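Local coordinates for beta-galacturonidase (Eisenbergiella tayi, PDB 6NCW), which is a gut bacterial glycoside hydrolase family 2 beta-galacturonidase that probably removes terminal beta-linked galacturonic acid from glycosides, at residues Glu71-Ser76 / Asn315-Leu320; Gly89-Ala94 / Ile357-Thr362; Gln133-Ile138 / Phe284-Pro289. All coordinates share one frame; numbering follows the deposited sequence.

Interaction 1: Glu71-Ser76 / Asn315-Leu320; sequences EFKGVS and NDELFL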
loop_
_atom_site.group_PDB
_atom_site.type_symbol
_atom_site.label_atom_id
_atom_site.label_comp_id
_atom_site.label_asym_id
_atom_site.label_seq_id
_atom_site.Cartn_x
_atom_site.Cartn_y
_atom_site.Cartn_z
ATOM N N GLU A 71 -25.871 -18.339 -31.038
ATOM C CA GLU A 71 -25.112 -19.037 -30.009
ATOM C C GLU A 71 -24.601 -18.050 -28.963
ATOM O O GLU A 71 -23.950 -17.051 -29.299
ATOM C CB GLU A 71 -23.936 -19.826 -30.580
ATOM C CG GLU A 71 -23.227 -20.613 -29.445
ATOM C CD GLU A 71 -22.038 -21.427 -29.901
ATOM O OE1 GLU A 71 -21.556 -21.216 -31.036
ATOM O OE2 GLU A 71 -21.580 -22.279 -29.099
ATOM N N PHE A 72 -24.901 -18.337 -27.705
ATOM C CA PHE A 72 -24.415 -17.563 -26.567
ATOM C C PHE A 72 -23.378 -18.386 -25.812
ATOM O O PHE A 72 -23.686 -19.478 -25.322
ATOM C CB PHE A 72 -25.573 -17.170 -25.661
ATOM C CG PHE A 72 -26.561 -16.259 -26.334
ATOM C CD1 PHE A 72 -27.579 -16.784 -27.124
ATOM C CD2 PHE A 72 -26.449 -14.880 -26.208
ATOM C CE1 PHE A 72 -28.486 -15.937 -27.768
ATOM C CE2 PHE A 72 -27.352 -14.030 -26.857
ATOM C CZ PHE A 72 -28.366 -14.564 -27.635
ATOM N N LYS A 73 -22.151 -17.871 -25.729
ATOM C CA LYS A 73 -21.093 -18.630 -25.069
ATOM C C LYS A 73 -21.138 -18.505 -23.547
ATOM O O LYS A 73 -20.629 -19.391 -22.855
ATOM C CB LYS A 73 -19.721 -18.191 -25.580
ATOM C CG LYS A 73 -19.442 -18.569 -27.036
ATOM C CD LYS A 73 -19.339 -20.074 -27.226
ATOM C CE LYS A 73 -18.903 -20.396 -28.667
ATOM N NZ LYS A 73 -18.812 -21.858 -28.928
ATOM N N GLY A 74 -21.716 -17.434 -23.017
ATOM C CA GLY A 74 -21.993 -17.362 -21.601
ATOM C C GLY A 74 -22.764 -16.116 -21.225
ATOM O O GLY A 74 -22.375 -15.009 -21.596
ATOM N N VAL A 75 -23.858 -16.276 -20.489
ATOM C CA VAL A 75 -24.603 -15.160 -19.916
ATOM C C VAL A 75 -24.677 -15.394 -18.411
ATOM O O VAL A 75 -25.177 -16.440 -17.968
ATOM C CB VAL A 75 -26.013 -15.029 -20.521
ATOM C CG1 VAL A 75 -26.750 -13.847 -19.895
ATOM C CG2 VAL A 75 -25.969 -14.897 -22.064
ATOM N N SER A 76 -24.200 -14.417 -17.622
ATOM C CA SER A 76 -24.127 -14.553 -16.167
ATOM C C SER A 76 -25.365 -13.962 -15.497
ATOM O O SER A 76 -25.646 -12.774 -15.667
ATOM C CB SER A 76 -22.878 -13.854 -15.623
ATOM O OG SER A 76 -21.688 -14.475 -16.063
ATOM N N ASN A 315 -14.795 -23.443 -18.226
ATOM C CA ASN A 315 -14.125 -22.238 -18.701
ATOM C C ASN A 315 -14.476 -21.916 -20.148
ATOM O O ASN A 315 -14.912 -22.775 -20.917
ATOM C CB ASN A 315 -12.605 -22.371 -18.578
ATOM C CG ASN A 315 -12.086 -21.935 -17.209
ATOM O OD1 ASN A 315 -12.823 -21.985 -16.204
ATOM N ND2 ASN A 315 -10.829 -21.482 -17.164
ATOM N N ASP A 316 -14.268 -20.645 -20.498
ATOM C CA ASP A 316 -14.249 -20.148 -21.866
ATOM C C ASP A 316 -13.444 -21.055 -22.798
ATOM O O ASP A 316 -12.279 -21.363 -22.539
ATOM C CB ASP A 316 -13.640 -18.740 -21.863
ATOM C CG ASP A 316 -13.929 -17.957 -23.133
ATOM O OD1 ASP A 316 -13.967 -16.708 -23.034
ATOM O OD2 ASP A 316 -14.096 -18.571 -24.227
ATOM N N GLU A 317 -14.062 -21.438 -23.913
ATOM C CA GLU A 317 -13.369 -22.271 -24.894
ATOM C C GLU A 317 -12.162 -21.566 -25.491
ATOM O O GLU A 317 -11.237 -22.223 -25.980
ATOM C CB GLU A 317 -14.337 -22.664 -26.005
ATOM C CG GLU A 317 -15.540 -23.408 -25.463
ATOM C CD GLU A 317 -16.652 -23.534 -26.472
ATOM O OE1 GLU A 317 -17.117 -22.497 -26.978
ATOM O OE2 GLU A 317 -17.061 -24.674 -26.753
ATOM N N LEU A 318 -12.162 -20.240 -25.502
ATOM C CA LEU A 318 -10.970 -19.528 -25.940
ATOM C C LEU A 318 -9.784 -19.829 -25.015
ATOM O O LEU A 318 -8.646 -19.971 -25.473
ATOM C CB LEU A 318 -11.275 -18.030 -25.995
ATOM C CG LEU A 318 -10.195 -17.066 -26.495
ATOM C CD1 LEU A 318 -9.929 -17.273 -27.986
ATOM C CD2 LEU A 318 -10.631 -15.631 -26.223
ATOM N N PHE A 319 -10.037 -19.936 -23.709
ATOM C CA PHE A 319 -8.958 -20.256 -22.771
ATOM C C PHE A 319 -8.488 -21.691 -22.974
ATOM O O PHE A 319 -7.281 -21.959 -23.023
ATOM C CB PHE A 319 -9.429 -20.040 -21.322
ATOM C CG PHE A 319 -8.326 -20.187 -20.290
ATOM C CD1 PHE A 319 -7.396 -19.166 -20.094
ATOM C CD2 PHE A 319 -8.224 -21.333 -19.525
ATOM C CE1 PHE A 319 -6.374 -19.290 -19.143
ATOM C CE2 PHE A 319 -7.203 -21.474 -18.582
ATOM C CZ PHE A 319 -6.280 -20.448 -18.391
ATOM N N LEU A 320 -9.439 -22.625 -23.105
ATOM C CA LEU A 320 -9.099 -24.020 -23.382
ATOM C C LEU A 320 -8.310 -24.147 -24.680
ATOM O O LEU A 320 -7.345 -24.912 -24.742
ATOM C CB LEU A 320 -10.373 -24.870 -23.433
ATOM C CG LEU A 320 -11.213 -24.886 -22.144
ATOM C CD1 LEU A 320 -12.543 -25.593 -22.348
ATOM C CD2 LEU A 320 -10.443 -25.557 -21.009
#
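Lys73 and Glu317 form a salt bridge, the one direct contact between the segments 71-76 and 315-320. NZ of Lys73 lies 2.7 Å from OE1 of Glu317. It meets the syn lone pair of that oxygen, on the side of OE2. The two side chains cross at about a right angle. The lysine chain bends at chi2 (-67°) and then runs straight to the ammonium group. CE of Lys73 is also carried close to OE1 of Glu317, at 3.2 Å.

A second salt bridge lies within the first segment. NZ of Lys73 is 2.8 Å from OE2 of Glu71, which it meets from above the carboxylate plane. The three residues make a small ionic network with the lysine in the middle.

The rest is capping, backbone bonding and packing. Asp316 is the N-cap of helix 317-326. Its OD2 accepts from N of Leu318 at 2.9 Å. Backbone bonding also holds Lys73 to Gly141 in the N-terminal beta-sandwich. The Glu317 side chain also touches Ala363 and His364 on helix 349-364.

The contact thus joins the sandwich to the TIM barrel by charge. OE2 of Glu71 and OE1 of Glu317 are 4.9 Å apart, and the ammonium group between them probably offsets their mutual repulsion.

Interaction 2: Gly89-Ala94 / Ile357-Thr362; sequences GSHYNA and IREMIT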
loop_
_atom_site.group_PDB
_atom_site.type_symbol
_atom_site.label_atom_id
_atom_site.label_comp_id
_atom_site.label_asym_id
_atom_site.label_seq_id
_atom_site.Cartn_x
_atom_site.Cartn_y
_atom_site.Cartn_z
ATOM N N GLY A 89 -35.919 -18.034 -26.017
ATOM C CA GLY A 89 -34.962 -18.912 -25.370
ATOM C C GLY A 89 -34.655 -18.439 -23.965
ATOM O O GLY A 89 -34.885 -17.279 -23.607
ATOM N N SER A 90 -34.143 -19.369 -23.169
ATOM C CA SER A 90 -33.722 -19.046 -21.813
ATOM C C SER A 90 -32.633 -20.018 -21.387
ATOM O O SER A 90 -32.446 -21.080 -21.996
ATOM C CB SER A 90 -34.898 -19.081 -20.837
ATOM O OG SER A 90 -35.231 -20.412 -20.526
ATOM N N HIS A 91 -31.910 -19.642 -20.332
ATOM C CA HIS A 91 -30.760 -20.431 -19.906
ATOM C C HIS A 91 -30.415 -20.131 -18.456
ATOM O O HIS A 91 -30.651 -19.027 -17.960
ATOM C CB HIS A 91 -29.543 -20.155 -20.790
ATOM C CG HIS A 91 -28.377 -21.057 -20.522
ATOM N ND1 HIS A 91 -27.253 -20.640 -19.833
ATOM C CD2 HIS A 91 -28.145 -22.343 -20.879
ATOM C CE1 HIS A 91 -26.382 -21.635 -19.781
ATOM N NE2 HIS A 91 -26.900 -22.681 -20.404
ATOM N N TYR A 92 -29.868 -21.139 -17.786
ATOM C CA TYR A 92 -29.297 -21.003 -16.456
ATOM C C TYR A 92 -27.888 -21.577 -16.480
ATOM O O TYR A 92 -27.649 -22.619 -17.110
ATOM C CB TYR A 92 -30.124 -21.727 -15.377
ATOM C CG TYR A 92 -29.488 -21.646 -14.007
ATOM C CD1 TYR A 92 -29.767 -20.582 -13.169
ATOM C CD2 TYR A 92 -28.573 -22.620 -13.563
ATOM C CE1 TYR A 92 -29.175 -20.479 -11.906
ATOM C CE2 TYR A 92 -27.964 -22.525 -12.297
ATOM C CZ TYR A 92 -28.271 -21.448 -11.475
ATOM O OH TYR A 92 -27.702 -21.312 -10.209
ATOM N N ASN A 93 -26.973 -20.870 -15.787
ATOM C CA ASN A 93 -25.560 -21.187 -15.545
ATOM C C ASN A 93 -24.675 -20.298 -16.405
ATOM O O ASN A 93 -24.767 -20.314 -17.637
ATOM C CB ASN A 93 -25.210 -22.655 -15.795
ATOM C CG ASN A 93 -23.881 -23.060 -15.152
ATOM O OD1 ASN A 93 -23.636 -22.782 -13.973
ATOM N ND2 ASN A 93 -23.030 -23.724 -15.917
ATOM N N ALA A 94 -23.799 -19.533 -15.754
ATOM C CA ALA A 94 -23.020 -18.509 -16.437
ATOM C C ALA A 94 -21.953 -19.092 -17.350
ATOM O O ALA A 94 -21.425 -18.375 -18.206
ATOM C CB ALA A 94 -22.345 -17.593 -15.406
ATOM N N ILE A 357 -23.309 -30.331 -16.870
ATOM C CA ILE A 357 -22.463 -31.426 -17.336
ATOM C C ILE A 357 -22.712 -31.715 -18.820
ATOM O O ILE A 357 -21.772 -31.856 -19.612
ATOM C CB ILE A 357 -22.699 -32.668 -16.469
ATOM C CG1 ILE A 357 -22.240 -32.387 -15.026
ATOM C CG2 ILE A 357 -21.999 -33.902 -17.086
ATOM C CD1 ILE A 357 -22.292 -33.626 -14.157
ATOM N N ARG A 358 -23.984 -31.832 -19.216
ATOM C CA ARG A 358 -24.290 -32.124 -20.619
ATOM C C ARG A 358 -23.690 -31.073 -21.541
ATOM O O ARG A 358 -23.023 -31.405 -22.531
ATOM C CB ARG A 358 -25.798 -32.206 -20.826
ATOM C CG ARG A 358 -26.393 -33.550 -20.455
ATOM C CD ARG A 358 -27.886 -33.584 -20.772
ATOM N NE ARG A 358 -28.636 -32.755 -19.834
ATOM C CZ ARG A 358 -29.156 -33.211 -18.695
ATOM N NH1 ARG A 358 -29.023 -34.493 -18.364
ATOM N NH2 ARG A 358 -29.815 -32.383 -17.894
ATOM N N GLU A 359 -23.903 -29.794 -21.220
ATOM C CA GLU A 359 -23.421 -28.724 -22.084
ATOM C C GLU A 359 -21.900 -28.652 -22.090
ATOM O O GLU A 359 -21.291 -28.451 -23.150
ATOM C CB GLU A 359 -24.037 -27.402 -21.649
ATOM C CG GLU A 359 -25.545 -27.338 -21.936
ATOM C CD GLU A 359 -26.174 -26.070 -21.367
ATOM O OE1 GLU A 359 -27.288 -25.713 -21.782
ATOM O OE2 GLU A 359 -25.542 -25.422 -20.507
ATOM N N MET A 360 -21.276 -28.852 -20.918
ATOM C CA MET A 360 -19.823 -28.802 -20.801
ATOM C C MET A 360 -19.155 -29.872 -21.661
ATOM O O MET A 360 -18.257 -29.574 -22.453
ATOM C CB MET A 360 -19.435 -28.944 -19.324
ATOM C CG MET A 360 -18.023 -29.376 -19.018
ATOM S SD MET A 360 -17.755 -29.544 -17.211
ATOM C CE MET A 360 -18.444 -31.155 -16.814
ATOM N N ILE A 361 -19.572 -31.128 -21.522
ATOM C CA ILE A 361 -18.860 -32.191 -22.234
ATOM C C ILE A 361 -19.193 -32.158 -23.722
ATOM O O ILE A 361 -18.307 -32.339 -24.568
ATOM C CB ILE A 361 -19.142 -33.569 -21.603
ATOM C CG1 ILE A 361 -18.576 -33.604 -20.177
ATOM C CG2 ILE A 361 -18.496 -34.688 -22.427
ATOM C CD1 ILE A 361 -18.767 -34.911 -19.439
ATOM N N THR A 362 -20.458 -31.899 -24.074
ATOM C CA THR A 362 -20.804 -31.808 -25.492
ATOM C C THR A 362 -19.975 -30.726 -26.184
ATOM O O THR A 362 -19.485 -30.930 -27.296
ATOM C CB THR A 362 -22.303 -31.541 -25.657
ATOM O OG1 THR A 362 -23.038 -32.566 -24.976
ATOM C CG2 THR A 362 -22.704 -31.545 -27.134
HETATM O O HOH W 1 -26.717 -24.893 -17.762
#
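His91 donates from NE2 to OE2 of Glu359, at 3.1 Å and with an almost straight N-H...O angle of 174°. The oxygen uses its syn lone pair and lies in the plane of the imidazole. Ring and carboxylate planes are only 15° apart, so the acid meets the ring edge nearly flat. A weak second bond runs from the same NE2 to OE1 of Glu359, at 3.4 Å.

OE2 of Glu359 has further partners. OG1 of Thr96 is hydrogen-bonded to it. A water also donates to OE2 of Glu359, at 3.0 Å. This grip from several sides should fix the rotation of the carboxylate and would be expected to stabilise its negative charge.

The imidazole is put there by its first torsion, with CG anti to the backbone N (chi1 -173°). Its ring stacks on Phe98, and its side chain touches Thr96.

His91 lies on strand 86-92, an outermost strand of the six-stranded sheet of the N-terminal sandwich. Glu359 lies on helix 349-364 of the TIM barrel. Ile357 and Ile361 of that helix pack on helix 384-400, and Met360 packs on Trp373 of strand 370-374.

Interaction 3: Gln133-Ile138 / Phe284-Pro289; sequences QSYGGI and FGCALP
Tyr135 lays one face of its ring on the backbone of Gly285 and Cys286, the tight part of the contact. CA of Gly285 sits 3.8 Å from the ring centroid, 22° off the normal, in a CH-pi contact. N of Cys286 lies over the same face; both atoms are offset toward the rim. On the opposite face CG of Gln133 sits over the ring centre. With CG anti to the carbonyl carbon (chi1 -68°), Tyr135 swings its ring over the turn.

Gly285 and Cys286 are the middle residues of a type II' beta turn, closed by N of Ala287 bonding to O of Phe284 at 2.8 Å. Gly285 has the positive phi (64°) that its first inner position requires. The turn lies between strand 268-276 and helix 290-302 of the TIM barrel.

The cysteine side is looser. SG of Cys286 makes an oblique sulfur-aromatic contact, 5.0 Å from the centroid of the Tyr135 ring. No hydrogen bond joins the segments; the phenol OH bonds to OD2 of Asp280. The Tyr135 side chain is about 11 Å from that of galacturonate-binding Asn530, near the pocket. Farther out, Phe284 and Pro289 pack on Ser291 of a second subunit.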
loop_
_atom_site.group_PDB
_atom_site.type_symbol
_atom_site.label_atom_id
_atom_site.label_comp_id
_atom_site.label_asym_id
_atom_site.label_seq_id
_atom_site.Cartn_x
_atom_site.Cartn_y
_atom_site.Cartn_z
ATOM N N GLN A 133 -17.383 -14.671 -6.968
ATOM C CA GLN A 133 -18.436 -13.733 -7.346
ATOM C C GLN A 133 -19.296 -14.313 -8.466
ATOM O O GLN A 133 -18.775 -14.934 -9.399
ATOM C CB GLN A 133 -17.827 -12.396 -7.783
ATOM C CG GLN A 133 -18.851 -11.338 -8.271
ATOM C CD GLN A 133 -19.812 -10.887 -7.172
ATOM O OE1 GLN A 133 -20.746 -11.601 -6.805
ATOM N NE2 GLN A 133 -19.573 -9.706 -6.639
ATOM N N SER A 134 -20.621 -14.128 -8.360
ATOM C CA SER A 134 -21.557 -14.415 -9.462
ATOM C C SER A 134 -21.848 -13.096 -10.161
ATOM O O SER A 134 -22.653 -12.300 -9.672
ATOM C CB SER A 134 -22.858 -15.040 -8.957
ATOM O OG SER A 134 -22.642 -16.376 -8.544
ATOM N N TYR A 135 -21.202 -12.864 -11.308
ATOM C CA TYR A 135 -21.317 -11.590 -11.998
ATOM C C TYR A 135 -22.642 -11.524 -12.764
ATOM O O TYR A 135 -23.405 -12.479 -12.815
ATOM C CB TYR A 135 -20.119 -11.371 -12.930
ATOM C CG TYR A 135 -18.784 -11.158 -12.198
ATOM C CD1 TYR A 135 -17.916 -12.223 -11.928
ATOM C CD2 TYR A 135 -18.416 -9.890 -11.748
ATOM C CE1 TYR A 135 -16.693 -12.006 -11.231
ATOM C CE2 TYR A 135 -17.220 -9.668 -11.082
ATOM C CZ TYR A 135 -16.367 -10.725 -10.816
ATOM O OH TYR A 135 -15.195 -10.461 -10.132
ATOM N N GLY A 136 -22.933 -10.364 -13.325
ATOM C CA GLY A 136 -24.077 -10.197 -14.212
ATOM C C GLY A 136 -23.596 -9.713 -15.564
ATOM O O GLY A 136 -22.717 -8.853 -15.642
ATOM N N GLY A 137 -24.168 -10.277 -16.624
ATOM C CA GLY A 137 -23.900 -9.749 -17.943
ATOM C C GLY A 137 -23.668 -10.800 -19.001
ATOM O O GLY A 137 -23.737 -12.005 -18.735
ATOM N N ILE A 138 -23.413 -10.343 -20.222
ATOM C CA ILE A 138 -23.073 -11.228 -21.331
ATOM C C ILE A 138 -21.556 -11.358 -21.277
ATOM O O ILE A 138 -20.821 -10.597 -21.916
ATOM C CB ILE A 138 -23.564 -10.687 -22.675
ATOM C CG1 ILE A 138 -25.047 -10.277 -22.584
ATOM C CG2 ILE A 138 -23.336 -11.716 -23.763
ATOM C CD1 ILE A 138 -25.658 -9.867 -23.935
ATOM N N PHE A 284 -12.173 -6.855 -15.521
ATOM C CA PHE A 284 -12.954 -7.589 -16.506
ATOM C C PHE A 284 -13.939 -8.560 -15.878
ATOM O O PHE A 284 -14.683 -9.214 -16.615
ATOM C CB PHE A 284 -12.010 -8.316 -17.484
ATOM C CG PHE A 284 -10.960 -7.409 -18.065
ATOM C CD1 PHE A 284 -11.344 -6.280 -18.779
ATOM C CD2 PHE A 284 -9.600 -7.654 -17.864
ATOM C CE1 PHE A 284 -10.388 -5.400 -19.304
ATOM C CE2 PHE A 284 -8.643 -6.798 -18.380
ATOM C CZ PHE A 284 -9.040 -5.661 -19.102
ATOM N N GLY A 285 -13.996 -8.642 -14.541
ATOM C CA GLY A 285 -14.957 -9.545 -13.925
ATOM C C GLY A 285 -14.605 -10.970 -14.308
ATOM O O GLY A 285 -13.463 -11.407 -14.161
ATOM N N CYS A 286 -15.568 -11.714 -14.849
ATOM C CA CYS A 286 -15.237 -13.017 -15.408
ATOM C C CYS A 286 -15.180 -12.977 -16.921
ATOM O O CYS A 286 -15.094 -14.030 -17.556
ATOM C CB CYS A 286 -16.223 -14.091 -14.938
ATOM S SG CYS A 286 -17.974 -13.931 -15.529
ATOM N N ALA A 287 -15.224 -11.785 -17.508
ATOM C CA ALA A 287 -15.161 -11.632 -18.959
ATOM C C ALA A 287 -13.749 -11.207 -19.366
ATOM O O ALA A 287 -13.498 -10.083 -19.828
ATOM C CB ALA A 287 -16.211 -10.629 -19.428
ATOM N N LEU A 288 -12.809 -12.137 -19.190
ATOM C CA LEU A 288 -11.429 -11.776 -19.502
ATOM C C LEU A 288 -11.186 -11.868 -21.005
ATOM O O LEU A 288 -11.527 -12.883 -21.623
ATOM C CB LEU A 288 -10.445 -12.675 -18.780
ATOM C CG LEU A 288 -10.100 -12.307 -17.346
ATOM C CD1 LEU A 288 -11.285 -12.542 -16.423
ATOM C CD2 LEU A 288 -8.924 -13.167 -16.951
ATOM N N PRO A 289 -10.590 -10.851 -21.617
ATOM C CA PRO A 289 -10.239 -10.941 -23.033
ATOM C C PRO A 289 -9.017 -11.820 -23.243
ATOM O O PRO A 289 -8.281 -12.170 -22.317
ATOM C CB PRO A 289 -9.938 -9.496 -23.409
ATOM C CG PRO A 289 -9.380 -8.934 -22.141
ATOM C CD PRO A 289 -10.216 -9.545 -21.051
#

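How the interactions relate
All three contacts join the N-terminal beta-sandwich, through its strands or one of its loops, to the TIM barrel. Interaction 3 is buried and joins loop to loop without a hydrogen bond. Interaction 2 is a surface contact between a strand and a helix, and it is polar. Interaction 1 is partly buried and ionic. Interactions 1 and 2 involve strands of different sheets of the sandwich, and their helices 317-326 and 349-364 touch each other. Ser76 links interaction 1 to both others: its OG packs 3.3 Å from CB of Ala94, and its N lies 2.7 Å from O of Gly137, a probable hydrogen bond. Interactions 2 and 3 do not touch.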